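Local coordinates for protein PlaB phospholipase (Legionella pneumophila, PDB 6ZTI) that acts as a phospholipase of the alpha/beta hydrolase type and binds NAD(H), which controls its activity by mediating assembly into tetramers, at residues E178-Y183 with T226-S231; D182-A187 with R252-A257; Y191-T196 with L292-V297; I274-M279 with A283-A288; E422-A427 with R462-V467. All blocks are in the same frame, centred on the assembly; numbering follows the deposited sequence.

Contact 1 (E178-Y183 with T226-S231)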
# COMPACT_ATOMS: atom_id res chain seq x y z
N GLU B 178 11.32 14.67 -24.03
CA GLU B 178 12.76 14.80 -24.15
C GLU B 178 13.22 14.36 -25.53
O GLU B 178 14.08 15.01 -26.14
CB GLU B 178 13.45 14.00 -23.05
CG GLU B 178 14.96 14.00 -23.19
CD GLU B 178 15.68 13.46 -21.98
OE1 GLU B 178 15.09 12.64 -21.24
OE2 GLU B 178 16.84 13.86 -21.76
N SER B 179 12.65 13.28 -26.05
CA SER B 179 12.91 12.91 -27.44
C SER B 179 12.62 14.08 -28.37
O SER B 179 13.40 14.38 -29.28
CB SER B 179 12.07 11.70 -27.84
OG SER B 179 12.46 11.20 -29.11
N TRP B 180 11.50 14.78 -28.14
CA TRP B 180 11.06 15.80 -29.09
C TRP B 180 11.95 17.03 -29.07
O TRP B 180 11.85 17.85 -29.98
CB TRP B 180 9.60 16.17 -28.84
CG TRP B 180 8.69 15.40 -29.75
CD1 TRP B 180 8.37 14.08 -29.65
CD2 TRP B 180 8.00 15.89 -30.91
NE1 TRP B 180 7.52 13.72 -30.67
CE2 TRP B 180 7.29 14.81 -31.46
CE3 TRP B 180 7.92 17.14 -31.53
CZ2 TRP B 180 6.50 14.94 -32.60
CZ3 TRP B 180 7.12 17.27 -32.67
CH2 TRP B 180 6.43 16.18 -33.19
N LEU B 181 12.83 17.15 -28.07
CA LEU B 181 13.82 18.22 -28.10
C LEU B 181 14.67 18.18 -29.37
O LEU B 181 15.11 19.23 -29.85
CB LEU B 181 14.73 18.13 -26.86
CG LEU B 181 14.00 18.52 -25.58
CD1 LEU B 181 14.74 18.01 -24.37
CD2 LEU B 181 13.84 20.04 -25.48
N ASP B 182 14.88 17.00 -29.94
CA ASP B 182 15.75 16.84 -31.11
C ASP B 182 15.01 16.99 -32.44
O ASP B 182 15.65 16.92 -33.49
CB ASP B 182 16.43 15.46 -31.07
CG ASP B 182 17.21 15.24 -29.79
OD1 ASP B 182 17.97 16.15 -29.40
OD2 ASP B 182 17.05 14.17 -29.17
N TYR B 183 13.70 17.19 -32.42
CA TYR B 183 12.94 17.26 -33.67
C TYR B 183 13.12 18.62 -34.34
O TYR B 183 13.23 19.66 -33.67
CB TYR B 183 11.45 17.05 -33.40
CG TYR B 183 11.00 15.61 -33.21
CD1 TYR B 183 11.63 14.76 -32.32
CD2 TYR B 183 9.91 15.12 -33.94
CE1 TYR B 183 11.18 13.45 -32.14
CE2 TYR B 183 9.46 13.83 -33.76
CZ TYR B 183 10.10 13.00 -32.87
OH TYR B 183 9.63 11.73 -32.73
N THR B 226 0.11 22.82 -23.01
CA THR B 226 -0.11 22.51 -24.42
C THR B 226 1.08 22.87 -25.30
O THR B 226 1.23 22.31 -26.38
CB THR B 226 -1.34 23.24 -24.98
OG1 THR B 226 -1.07 24.64 -25.11
CG2 THR B 226 -2.57 23.04 -24.14
N ASN B 227 1.91 23.80 -24.84
CA ASN B 227 2.88 24.45 -25.70
C ASN B 227 4.06 23.52 -26.00
O ASN B 227 4.72 23.03 -25.08
CB ASN B 227 3.38 25.73 -25.03
CG ASN B 227 3.92 26.73 -26.01
OD1 ASN B 227 4.31 26.39 -27.12
ND2 ASN B 227 3.97 27.98 -25.59
N MET B 228 4.34 23.32 -27.28
CA MET B 228 5.52 22.55 -27.66
C MET B 228 6.80 23.38 -27.71
O MET B 228 7.84 22.85 -28.09
CB MET B 228 5.28 21.88 -29.01
CG MET B 228 4.29 20.76 -28.90
SD MET B 228 4.85 19.40 -27.87
CE MET B 228 6.32 18.91 -28.77
N ASN B 229 6.73 24.66 -27.35
CA ASN B 229 7.91 25.49 -27.14
C ASN B 229 8.27 25.36 -25.66
O ASN B 229 7.58 25.93 -24.81
CB ASN B 229 7.64 26.95 -27.52
CG ASN B 229 7.25 27.12 -28.98
OD1 ASN B 229 8.06 26.91 -29.89
ND2 ASN B 229 6.02 27.52 -29.22
N TYR B 230 9.30 24.58 -25.35
CA TYR B 230 9.71 24.39 -23.97
C TYR B 230 11.21 24.13 -23.93
O TYR B 230 11.83 23.82 -24.95
CB TYR B 230 8.96 23.24 -23.29
CG TYR B 230 9.05 21.92 -24.04
CD1 TYR B 230 8.15 21.63 -25.05
CD2 TYR B 230 10.02 20.97 -23.74
CE1 TYR B 230 8.20 20.44 -25.74
CE2 TYR B 230 10.08 19.76 -24.44
CZ TYR B 230 9.16 19.52 -25.44
OH TYR B 230 9.17 18.36 -26.18
N SER B 231 11.78 24.20 -22.74
CA SER B 231 13.19 23.95 -22.52
C SER B 231 13.37 22.83 -21.51
O SER B 231 12.53 22.61 -20.64
CB SER B 231 13.89 25.19 -22.01
OG SER B 231 13.99 26.17 -23.03

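Contact 2 (D182-A187 with R252-A257)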
# COMPACT_ATOMS: atom_id res chain seq x y z
N ASP B 182 14.88 17.00 -29.94
CA ASP B 182 15.75 16.84 -31.11
C ASP B 182 15.01 16.99 -32.44
O ASP B 182 15.65 16.92 -33.49
CB ASP B 182 16.43 15.46 -31.07
CG ASP B 182 17.21 15.24 -29.79
OD1 ASP B 182 17.97 16.15 -29.40
OD2 ASP B 182 17.05 14.17 -29.17
N TYR B 183 13.70 17.19 -32.42
CA TYR B 183 12.94 17.26 -33.67
C TYR B 183 13.12 18.62 -34.34
O TYR B 183 13.23 19.66 -33.67
CB TYR B 183 11.45 17.05 -33.40
CG TYR B 183 11.00 15.61 -33.21
CD1 TYR B 183 11.63 14.76 -32.32
CD2 TYR B 183 9.91 15.12 -33.94
CE1 TYR B 183 11.18 13.45 -32.14
CE2 TYR B 183 9.46 13.83 -33.76
CZ TYR B 183 10.10 13.00 -32.87
OH TYR B 183 9.63 11.73 -32.73
N ASP B 184 13.12 18.62 -35.68
CA ASP B 184 12.95 19.83 -36.48
C ASP B 184 11.92 19.50 -37.55
O ASP B 184 12.26 19.13 -38.68
CB ASP B 184 14.25 20.33 -37.09
CG ASP B 184 14.16 21.80 -37.52
OD1 ASP B 184 13.04 22.31 -37.72
OD2 ASP B 184 15.21 22.47 -37.65
N CYS B 185 10.65 19.63 -37.18
CA CYS B 185 9.57 19.34 -38.11
C CYS B 185 9.64 20.26 -39.32
O CYS B 185 9.62 19.80 -40.47
CB CYS B 185 8.22 19.49 -37.40
SG CYS B 185 7.92 18.35 -36.03
N THR B 186 9.74 21.57 -39.08
CA THR B 186 9.71 22.52 -40.18
C THR B 186 10.79 22.20 -41.22
O THR B 186 10.53 22.23 -42.42
CB THR B 186 9.88 23.93 -39.64
OG1 THR B 186 8.90 24.13 -38.62
CG2 THR B 186 9.66 24.94 -40.73
N ALA B 187 12.00 21.86 -40.77
CA ALA B 187 13.07 21.58 -41.70
C ALA B 187 12.79 20.35 -42.54
O ALA B 187 13.34 20.23 -43.64
CB ALA B 187 14.38 21.40 -40.94
N ARG B 252 16.44 23.62 -25.91
CA ARG B 252 15.10 24.09 -26.22
C ARG B 252 14.62 23.45 -27.52
O ARG B 252 15.41 23.17 -28.42
CB ARG B 252 15.10 25.62 -26.33
CG ARG B 252 13.76 26.22 -26.22
CD ARG B 252 13.83 27.72 -26.17
NE ARG B 252 12.54 28.29 -26.52
CZ ARG B 252 11.53 28.46 -25.67
NH1 ARG B 252 11.65 28.13 -24.40
NH2 ARG B 252 10.40 28.97 -26.12
N THR B 253 13.32 23.20 -27.59
CA THR B 253 12.72 22.71 -28.82
C THR B 253 12.82 23.78 -29.91
O THR B 253 13.00 24.97 -29.63
CB THR B 253 11.25 22.37 -28.61
OG1 THR B 253 10.57 23.51 -28.07
CG2 THR B 253 11.09 21.22 -27.65
N GLN B 254 12.68 23.35 -31.15
CA GLN B 254 12.59 24.29 -32.25
C GLN B 254 11.27 25.05 -32.14
O GLN B 254 10.31 24.56 -31.55
CB GLN B 254 12.67 23.56 -33.59
CG GLN B 254 14.02 22.91 -33.83
CD GLN B 254 15.13 23.93 -33.92
OE1 GLN B 254 16.08 23.90 -33.14
NE2 GLN B 254 15.00 24.84 -34.87
N PRO B 255 11.21 26.26 -32.69
CA PRO B 255 9.96 27.03 -32.62
C PRO B 255 8.80 26.26 -33.24
O PRO B 255 8.92 25.69 -34.33
CB PRO B 255 10.28 28.30 -33.42
CG PRO B 255 11.77 28.40 -33.43
CD PRO B 255 12.26 26.98 -33.43
N MET B 256 7.66 26.29 -32.56
CA MET B 256 6.42 25.77 -33.11
C MET B 256 5.32 26.81 -32.97
O MET B 256 5.21 27.48 -31.93
CB MET B 256 6.00 24.47 -32.39
CG MET B 256 4.79 23.78 -33.04
SD MET B 256 4.32 22.16 -32.34
CE MET B 256 5.79 21.20 -32.70
N ALA B 257 4.50 26.93 -34.01
CA ALA B 257 3.34 27.81 -33.98
C ALA B 257 2.50 27.53 -32.74
O ALA B 257 2.27 26.38 -32.36
CB ALA B 257 2.50 27.61 -35.24
O HOH W 1 12.28 20.40 -31.38
O HOH W 2 12.62 24.94 -37.35
O HOH W 3 10.02 25.76 -36.71

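Contact 3 (Y191-T196 with L292-V297)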
# COMPACT_ATOMS: atom_id res chain seq x y z
N TYR B 191 4.62 20.63 -40.88
CA TYR B 191 4.16 21.90 -40.33
C TYR B 191 3.27 21.59 -39.14
O TYR B 191 2.17 21.05 -39.30
CB TYR B 191 3.45 22.73 -41.40
CG TYR B 191 4.41 23.09 -42.51
CD1 TYR B 191 5.49 23.92 -42.27
CD2 TYR B 191 4.25 22.57 -43.79
CE1 TYR B 191 6.40 24.24 -43.29
CE2 TYR B 191 5.13 22.87 -44.78
CZ TYR B 191 6.20 23.71 -44.54
OH TYR B 191 7.08 24.01 -45.56
N SER B 192 3.77 21.88 -37.94
CA SER B 192 3.13 21.55 -36.69
C SER B 192 2.60 22.81 -35.99
O SER B 192 3.25 23.86 -36.01
CB SER B 192 4.13 20.83 -35.78
OG SER B 192 3.47 20.34 -34.64
N PHE B 193 1.43 22.69 -35.37
CA PHE B 193 0.77 23.83 -34.73
C PHE B 193 0.07 23.38 -33.46
O PHE B 193 -0.48 22.27 -33.39
CB PHE B 193 -0.28 24.49 -35.65
CG PHE B 193 0.14 24.63 -37.07
CD1 PHE B 193 0.18 23.52 -37.91
CD2 PHE B 193 0.46 25.87 -37.59
CE1 PHE B 193 0.57 23.66 -39.23
CE2 PHE B 193 0.84 26.01 -38.92
CZ PHE B 193 0.89 24.90 -39.74
N VAL B 194 0.05 24.26 -32.46
CA VAL B 194 -0.74 24.08 -31.26
C VAL B 194 -1.73 25.23 -31.15
O VAL B 194 -1.34 26.40 -31.21
CB VAL B 194 0.13 24.00 -29.99
CG1 VAL B 194 -0.76 24.06 -28.74
CG2 VAL B 194 0.97 22.70 -30.03
N LEU B 195 -3.00 24.90 -31.04
CA LEU B 195 -4.02 25.89 -30.75
C LEU B 195 -4.73 25.48 -29.47
O LEU B 195 -5.02 24.30 -29.26
CB LEU B 195 -5.02 26.00 -31.90
CG LEU B 195 -4.45 26.35 -33.28
CD1 LEU B 195 -5.54 26.26 -34.36
CD2 LEU B 195 -3.86 27.73 -33.30
N THR B 196 -4.99 26.44 -28.60
CA THR B 196 -5.78 26.12 -27.42
C THR B 196 -6.51 27.37 -26.95
O THR B 196 -6.34 28.46 -27.50
CB THR B 196 -4.90 25.54 -26.31
OG1 THR B 196 -5.72 24.94 -25.31
CG2 THR B 196 -4.08 26.63 -25.72
N LEU B 292 -7.99 26.50 -40.95
CA LEU B 292 -7.91 26.67 -42.40
C LEU B 292 -6.61 27.34 -42.80
O LEU B 292 -5.97 26.96 -43.80
CB LEU B 292 -9.11 27.47 -42.90
CG LEU B 292 -9.32 27.61 -44.41
CD1 LEU B 292 -9.39 26.25 -45.09
CD2 LEU B 292 -10.60 28.39 -44.68
N ARG B 293 -6.18 28.34 -42.03
CA ARG B 293 -4.89 28.99 -42.28
C ARG B 293 -3.75 27.99 -42.13
O ARG B 293 -2.84 27.94 -42.98
CB ARG B 293 -4.71 30.15 -41.31
CG ARG B 293 -5.52 31.39 -41.62
CD ARG B 293 -5.06 32.06 -42.92
NE ARG B 293 -3.61 32.31 -42.96
CZ ARG B 293 -3.01 33.38 -42.45
NH1 ARG B 293 -3.72 34.33 -41.84
NH2 ARG B 293 -1.69 33.51 -42.54
N CYS B 294 -3.77 27.19 -41.06
CA CYS B 294 -2.70 26.23 -40.81
C CYS B 294 -2.61 25.22 -41.94
O CYS B 294 -1.51 24.93 -42.44
CB CYS B 294 -2.93 25.52 -39.46
SG CYS B 294 -2.77 26.59 -37.97
N LEU B 295 -3.75 24.69 -42.38
CA LEU B 295 -3.78 23.73 -43.48
C LEU B 295 -3.26 24.32 -44.78
O LEU B 295 -2.85 23.57 -45.67
CB LEU B 295 -5.20 23.21 -43.70
CG LEU B 295 -5.75 22.26 -42.63
CD1 LEU B 295 -7.21 21.96 -42.91
CD2 LEU B 295 -4.94 20.97 -42.59
N GLN B 296 -3.29 25.64 -44.92
CA GLN B 296 -2.84 26.29 -46.14
C GLN B 296 -1.34 26.57 -46.13
O GLN B 296 -0.78 26.91 -47.19
CB GLN B 296 -3.64 27.58 -46.36
CG GLN B 296 -5.10 27.29 -46.77
CD GLN B 296 -6.03 28.50 -46.68
OE1 GLN B 296 -5.77 29.46 -45.96
NE2 GLN B 296 -7.13 28.43 -47.41
N VAL B 297 -0.66 26.39 -45.00
CA VAL B 297 0.78 26.56 -44.97
C VAL B 297 1.44 25.55 -45.90
O VAL B 297 1.14 24.35 -45.86
CB VAL B 297 1.31 26.43 -43.54
CG1 VAL B 297 2.83 26.32 -43.56
CG2 VAL B 297 0.88 27.63 -42.73

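Contact 4 (I274-M279 with A283-A288)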
# COMPACT_ATOMS: atom_id res chain seq x y z
N ILE B 274 -13.32 22.41 -30.23
CA ILE B 274 -13.76 21.83 -31.50
C ILE B 274 -15.23 21.41 -31.42
O ILE B 274 -15.95 21.48 -32.42
CB ILE B 274 -12.85 20.66 -31.94
CG1 ILE B 274 -13.30 20.11 -33.31
CG2 ILE B 274 -12.82 19.56 -30.90
CD1 ILE B 274 -12.38 19.05 -33.94
N ARG B 275 -15.69 21.02 -30.24
CA ARG B 275 -17.06 20.52 -30.11
C ARG B 275 -18.10 21.57 -30.48
O ARG B 275 -19.18 21.21 -30.97
CB ARG B 275 -17.31 20.04 -28.67
CG ARG B 275 -18.67 19.38 -28.47
CD ARG B 275 -18.75 18.02 -29.16
NE ARG B 275 -20.01 17.32 -28.89
CZ ARG B 275 -21.11 17.46 -29.61
NH1 ARG B 275 -21.13 18.28 -30.65
NH2 ARG B 275 -22.20 16.77 -29.29
N SER B 276 -17.81 22.85 -30.26
CA SER B 276 -18.79 23.91 -30.47
C SER B 276 -18.91 24.36 -31.93
O SER B 276 -19.77 25.19 -32.23
CB SER B 276 -18.45 25.11 -29.59
OG SER B 276 -17.29 25.79 -30.04
N ILE B 277 -18.11 23.80 -32.84
CA ILE B 277 -18.11 24.22 -34.24
C ILE B 277 -19.34 23.65 -34.93
O ILE B 277 -19.58 22.44 -34.92
CB ILE B 277 -16.83 23.74 -34.94
CG1 ILE B 277 -15.60 24.36 -34.28
CG2 ILE B 277 -16.86 24.09 -36.42
CD1 ILE B 277 -14.30 23.88 -34.88
N THR B 278 -20.11 24.53 -35.58
CA THR B 278 -21.24 24.12 -36.40
C THR B 278 -21.08 24.70 -37.80
O THR B 278 -20.32 25.65 -38.01
CB THR B 278 -22.59 24.57 -35.81
OG1 THR B 278 -22.71 25.99 -35.93
CG2 THR B 278 -22.69 24.16 -34.35
N MET B 279 -21.82 24.13 -38.75
CA MET B 279 -21.82 24.69 -40.10
C MET B 279 -22.23 26.15 -40.08
O MET B 279 -21.76 26.94 -40.91
CB MET B 279 -22.76 23.89 -41.01
CG MET B 279 -22.26 22.51 -41.41
SD MET B 279 -20.68 22.55 -42.28
CE MET B 279 -21.10 23.53 -43.73
N ALA B 283 -17.78 29.87 -40.05
CA ALA B 283 -17.12 30.98 -40.72
C ALA B 283 -16.62 32.03 -39.74
O ALA B 283 -15.69 32.77 -40.07
CB ALA B 283 -18.08 31.62 -41.73
N THR B 284 -17.19 32.09 -38.54
CA THR B 284 -16.82 33.06 -37.53
C THR B 284 -16.19 32.42 -36.31
O THR B 284 -15.99 33.09 -35.29
CB THR B 284 -18.05 33.86 -37.10
OG1 THR B 284 -19.12 32.95 -36.79
CG2 THR B 284 -18.49 34.80 -38.21
N HIS B 285 -15.89 31.14 -36.38
CA HIS B 285 -15.39 30.39 -35.25
C HIS B 285 -13.87 30.45 -35.24
O HIS B 285 -13.25 30.10 -36.24
CB HIS B 285 -15.85 28.95 -35.33
CG HIS B 285 -15.75 28.20 -34.04
ND1 HIS B 285 -14.54 27.89 -33.45
CD2 HIS B 285 -16.71 27.71 -33.22
CE1 HIS B 285 -14.76 27.24 -32.33
NE2 HIS B 285 -16.06 27.11 -32.17
N PRO B 286 -13.23 30.89 -34.15
CA PRO B 286 -11.76 31.01 -34.19
C PRO B 286 -11.06 29.72 -34.56
O PRO B 286 -10.11 29.76 -35.35
CB PRO B 286 -11.39 31.45 -32.76
CG PRO B 286 -12.64 32.03 -32.21
CD PRO B 286 -13.77 31.30 -32.84
N THR B 287 -11.49 28.58 -34.01
CA THR B 287 -10.82 27.32 -34.31
C THR B 287 -10.86 27.02 -35.81
O THR B 287 -9.84 26.71 -36.43
CB THR B 287 -11.47 26.17 -33.54
OG1 THR B 287 -11.54 26.48 -32.15
CG2 THR B 287 -10.67 24.88 -33.73
N ALA B 288 -12.05 27.11 -36.41
CA ALA B 288 -12.20 26.79 -37.82
C ALA B 288 -11.37 27.74 -38.68
O ALA B 288 -10.70 27.31 -39.63
CB ALA B 288 -13.67 26.86 -38.21
O HOH W 4 -20.44 29.43 -41.25

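Contact 5 (E422-A427 with R462-V467)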
# COMPACT_ATOMS: atom_id res chain seq x y z
N GLU B 422 21.16 13.95 4.64
CA GLU B 422 21.93 15.13 4.27
C GLU B 422 23.32 15.20 4.90
O GLU B 422 24.04 16.16 4.65
CB GLU B 422 21.15 16.40 4.65
CG GLU B 422 20.74 16.46 6.11
CD GLU B 422 20.20 17.82 6.51
OE1 GLU B 422 20.31 18.76 5.70
OE2 GLU B 422 19.67 17.94 7.64
N SER B 423 23.71 14.22 5.71
CA SER B 423 25.04 14.27 6.29
C SER B 423 25.50 12.86 6.65
O SER B 423 24.69 11.94 6.77
CB SER B 423 25.07 15.16 7.54
OG SER B 423 24.49 14.49 8.64
N SER B 424 26.82 12.72 6.83
CA SER B 424 27.39 11.46 7.29
C SER B 424 26.79 11.02 8.61
O SER B 424 26.62 9.81 8.84
CB SER B 424 28.91 11.60 7.42
OG SER B 424 29.54 11.65 6.15
N ASP B 425 26.48 11.97 9.49
CA ASP B 425 25.96 11.63 10.81
C ASP B 425 24.58 11.00 10.74
O ASP B 425 24.19 10.25 11.64
CB ASP B 425 25.92 12.89 11.68
CG ASP B 425 27.23 13.65 11.65
OD1 ASP B 425 28.25 13.07 12.07
OD2 ASP B 425 27.24 14.81 11.19
N GLN B 426 23.82 11.29 9.68
CA GLN B 426 22.50 10.70 9.48
C GLN B 426 22.58 9.36 8.76
O GLN B 426 21.88 8.41 9.13
CB GLN B 426 21.62 11.66 8.67
CG GLN B 426 21.49 13.03 9.31
CD GLN B 426 20.70 13.99 8.46
OE1 GLN B 426 20.16 13.62 7.42
NE2 GLN B 426 20.64 15.25 8.91
N ALA B 427 23.43 9.26 7.74
CA ALA B 427 23.64 8.03 7.01
C ALA B 427 25.01 8.08 6.36
O ALA B 427 25.57 9.16 6.12
CB ALA B 427 22.56 7.82 5.95
N ARG B 462 27.13 10.87 -2.18
CA ARG B 462 28.36 10.85 -1.40
C ARG B 462 28.35 9.61 -0.51
O ARG B 462 27.36 9.36 0.18
CB ARG B 462 28.47 12.12 -0.56
CG ARG B 462 28.36 13.41 -1.38
CD ARG B 462 28.38 14.63 -0.49
NE ARG B 462 29.63 14.76 0.25
CZ ARG B 462 30.70 15.42 -0.18
NH1 ARG B 462 30.69 16.03 -1.36
NH2 ARG B 462 31.79 15.48 0.57
N VAL B 463 29.44 8.85 -0.53
CA VAL B 463 29.56 7.63 0.27
C VAL B 463 30.78 7.78 1.15
O VAL B 463 31.90 7.97 0.66
CB VAL B 463 29.66 6.38 -0.61
CG1 VAL B 463 29.75 5.12 0.24
CG2 VAL B 463 28.47 6.30 -1.56
N ASP B 464 30.57 7.71 2.46
CA ASP B 464 31.66 7.84 3.41
C ASP B 464 32.59 6.63 3.35
O ASP B 464 32.15 5.49 3.14
CB ASP B 464 31.11 8.00 4.82
CG ASP B 464 32.14 8.52 5.79
OD1 ASP B 464 33.02 7.74 6.22
OD2 ASP B 464 32.08 9.73 6.10
N ARG B 465 33.88 6.88 3.56
CA ARG B 465 34.86 5.81 3.45
C ARG B 465 34.63 4.70 4.46
O ARG B 465 35.13 3.59 4.27
CB ARG B 465 36.27 6.37 3.59
CG ARG B 465 36.64 7.27 2.43
CD ARG B 465 38.09 7.66 2.38
NE ARG B 465 38.32 8.64 1.32
CZ ARG B 465 39.47 8.81 0.69
NH1 ARG B 465 40.53 8.07 1.00
NH2 ARG B 465 39.57 9.74 -0.25
N THR B 466 33.85 4.95 5.52
CA THR B 466 33.61 3.90 6.50
C THR B 466 32.84 2.73 5.93
O THR B 466 32.96 1.61 6.44
CB THR B 466 32.88 4.48 7.71
OG1 THR B 466 33.75 5.38 8.40
CG2 THR B 466 32.45 3.37 8.67
N VAL B 467 32.06 2.94 4.86
CA VAL B 467 31.28 1.85 4.29
C VAL B 467 32.14 0.63 4.01
O VAL B 467 31.65 -0.51 4.07
CB VAL B 467 30.54 2.35 3.03
CG1 VAL B 467 29.91 1.20 2.26
CG2 VAL B 467 29.47 3.37 3.43
O HOH W 5 31.17 11.02 4.21

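Contact 1 (E178-Y183 with T226-S231)
Trp180 and Met228 meet at about a right angle, the methyl CE of Met228 lying 3.6 Å from Trp180 CE3 on an approach oblique to the indole. Bends at chi2 (-64°) and chi3 (-60°) fold the Met228 chain so that its terminal methyl, rather than its sulfur, makes the touch. Tyr230 comes in beside it: its OH is 3.5 Å from Trp180 CB, while its CE2 lies 3.9 Å from Leu181 CD2, again obliquely. The hydroxyl is buried but has its polar partner just upstream, the carbonyl of Asn177, which fixes the end of the ring against helix 171-180. A type I turn spans Trp180 to Tyr183, closed by Tyr183 N to Trp180 O at 3.1 Å, and it brings Tyr183 back over the indole, its CE2 3.3 Å above the plane of Trp180 and offset toward the rim. Facing it, 226-231 is the irregular link between helix 223-226 and strand 231-238, shaped by an Asx turn: Asn227 OD1 accepts from Asn229 N at 3.0 Å, 53° out of the carbonyl plane, and in that plane, on a lone pair, from Asn229 ND2 at 2.9 Å.

Contact 2 (D182-A187 with R252-A257)
The backbones come nearest at Asp184 and Gln254, whose CA atoms are 6.2 Å apart; neither segment pairs with the other as a strand, and one water joins the two main chains, lying 2.6 Å from Tyr183 O and accepting from Gln254 N. Another bridges side chain to backbone, bonding to Thr186 OG1 at 2.7 Å and donating to Pro255 O. With chi1 of -66°, anti to the carbonyl carbon, Gln254 CG lies 3.3 Å from Tyr183 O, so an aliphatic carbon, not the amide, rests against this carbonyl; the bend at chi2 then turns the amide toward Asp184. Segment 252-257 is the bridge from strand 245-252 of the mixed sheet to strand 257-261 at the edge of the parallel hydrolase sheet, and 182-187 leads from helix 171-180 to strand 191-197 of that parallel sheet. Gln254 and Asp184 cross at a slant, with amide and carboxylate planes 37° apart, and Gln254 NE2 stays 3.7 Å from Asp184 OD2. A third water, donating to Asp184 OD1 at 2.7 Å, is only weakly bonded to Gln254 NE2. The same oxygen takes Ala187 N at 3.3 Å in an Asx motif, met from 67° above the carboxylate plane.

Contact 3 (Y191-T196 with L292-V297)
Segment 191-196, on strand 191-197, packs against the end of helix 286-296 with two equally close backbone approaches, Tyr191 to Val297 and Phe193 to Cys294, each 7.4 Å between CA atoms. Cys294 sits over one face of the Phe193 ring. Its CB is almost exactly above the centre, 3.7 Å from the centroid and 4° off the ring normal, a CH-pi contact. Its SG, set beside the backbone N (chi1 -67°), leans toward the rim and reaches Phe193 CD2 at 3.3 Å, adding a sulfur-aromatic contact to the same face. Val297 divides its two methyls between two rings. CG1 lies over a face of Tyr191, 3.8 Å from the centroid and 15° off the normal, whereas CG2 comes to the edge of Phe193, 4.0 Å from CZ and near the ring plane. Phe193 is thus held on a face by Cys294 near the helix end and at an edge by Val297 just beyond it, and Tyr303 of helix 300-320 packs on it edge-to-face. The side chains meet through carbon and sulfur, with Phe193, Cys294 and Val297 buried, and no polar bond is found between the segments. Alternate strand residues Tyr191 and Phe193 turn toward the end of helix 286-296 and the residue that follows it, the usual packing of a helix on the central parallel beta-sheet in the alpha/beta hydrolase fold.

Contact 4 (I274-M279 with A283-A288)
Hydrogen bonding begins with Ser276 and His285: His285 NE2 donates to Ser276 OG at 2.8 Å, with the oxygen only 1° out of the ring plane. At the far side of the imidazole, ND1 accepts from Thr287 N at 3.2 Å, also close to the ring plane, though the N-H...N angle of 137° is bent. The ring therefore has its proton on NE2 and an acceptor nitrogen on ND1, and the two in-plane bonds fix its rotation. His285 occupies the N-cap position of helix 286-296, and its ND1 makes the capping bond to Thr287 N. Ser276 OG also bonds to the carbonyl of Gly272, which holds the first partner of the histidine in place.

Apolar contact is supplied by Ile277, which crosses the imidazole at about a right angle. Its CG1 is 3.5 Å from the ring centroid and 9° off the normal, a CH-pi contact over the centre of one face, and its CD1 runs on to Thr287 CB at 3.9 Å.

Through water, Met279 O and Ala283 N are joined, at 2.8 Å and 3.0 Å from the shared molecule.

A type I turn from Ile274 to Ile277 presents Ser276 and Ile277 to the helix start. Around them, Trp38 of helix 35-44 touches Met279 and Ala288, and Leu129 of strand 123-129 touches Ile274 and Thr287, so the contact lies between that helix and the parallel sheet.

Contact 5 (E422-A427 with R462-V467)
Direct polar contact is confined to Ser424 and Asp464, where Ser424 OG lies 3.2 Å from Asp464 OD2 and the CA atoms are 6.8 Å apart. A water also bridges them: the molecule is 2.6 Å from Ser424 OG and donates to Asp464 OD2 at 2.5 Å, so hydroxyl and carboxylate share it. The carboxylate has stronger partners beyond the two segments, the backbone nitrogens of Thr484 for OD1 and Gly485 for OD2, and these N-H groups would favour its charged form.

Bonds within each segment shape the two sides. Asp464 OD1 accepts from Thr466 N at 3.0 Å on its anti lone pair, with an N-H...O angle of 164°; chi1 of -164° sets CG anti to the backbone N, beside the carbonyl carbon, and chi2 of -77° turns OD1 to the N-H of Thr466. In 422-427, bonds between Gln426 and Glu422 close the loop that carries Ser424.

Between subunits, Arg465 makes a salt bridge to Asp82 of the second subunit, and Val467 packs on Ala75 of that subunit.

The segment from Arg462 to Val467 leaves strand 452-463, an inner strand of the mixed sheet, through an Asx turn at Asp464 into a short 3-10 segment, beside the loop joining strands 412-419 and 429-439, at a subunit interface.

Overall arrangement
Contacts 1, 2 and 3 form a continuous group. Contacts 1 and 2 have centres about 7 Å apart, share Asp182 and Tyr183, and are joined by Asn229 OD1 and Met256 N at 2.8 Å. Contact 2 passes to contact 3, about 14 Å away, through Ala257 O and Val194 N at 3.1 Å, a probable bond between neighbouring strands. Contact 4 uses the opposite end of helix 286-296 from contact 3, with centres about 15 Å apart. Contact 5 stands apart, about 55 Å from contact 3 on the other side of the chain's centre, and it alone reaches another subunit. All five lie away from the thio-NAD pockets.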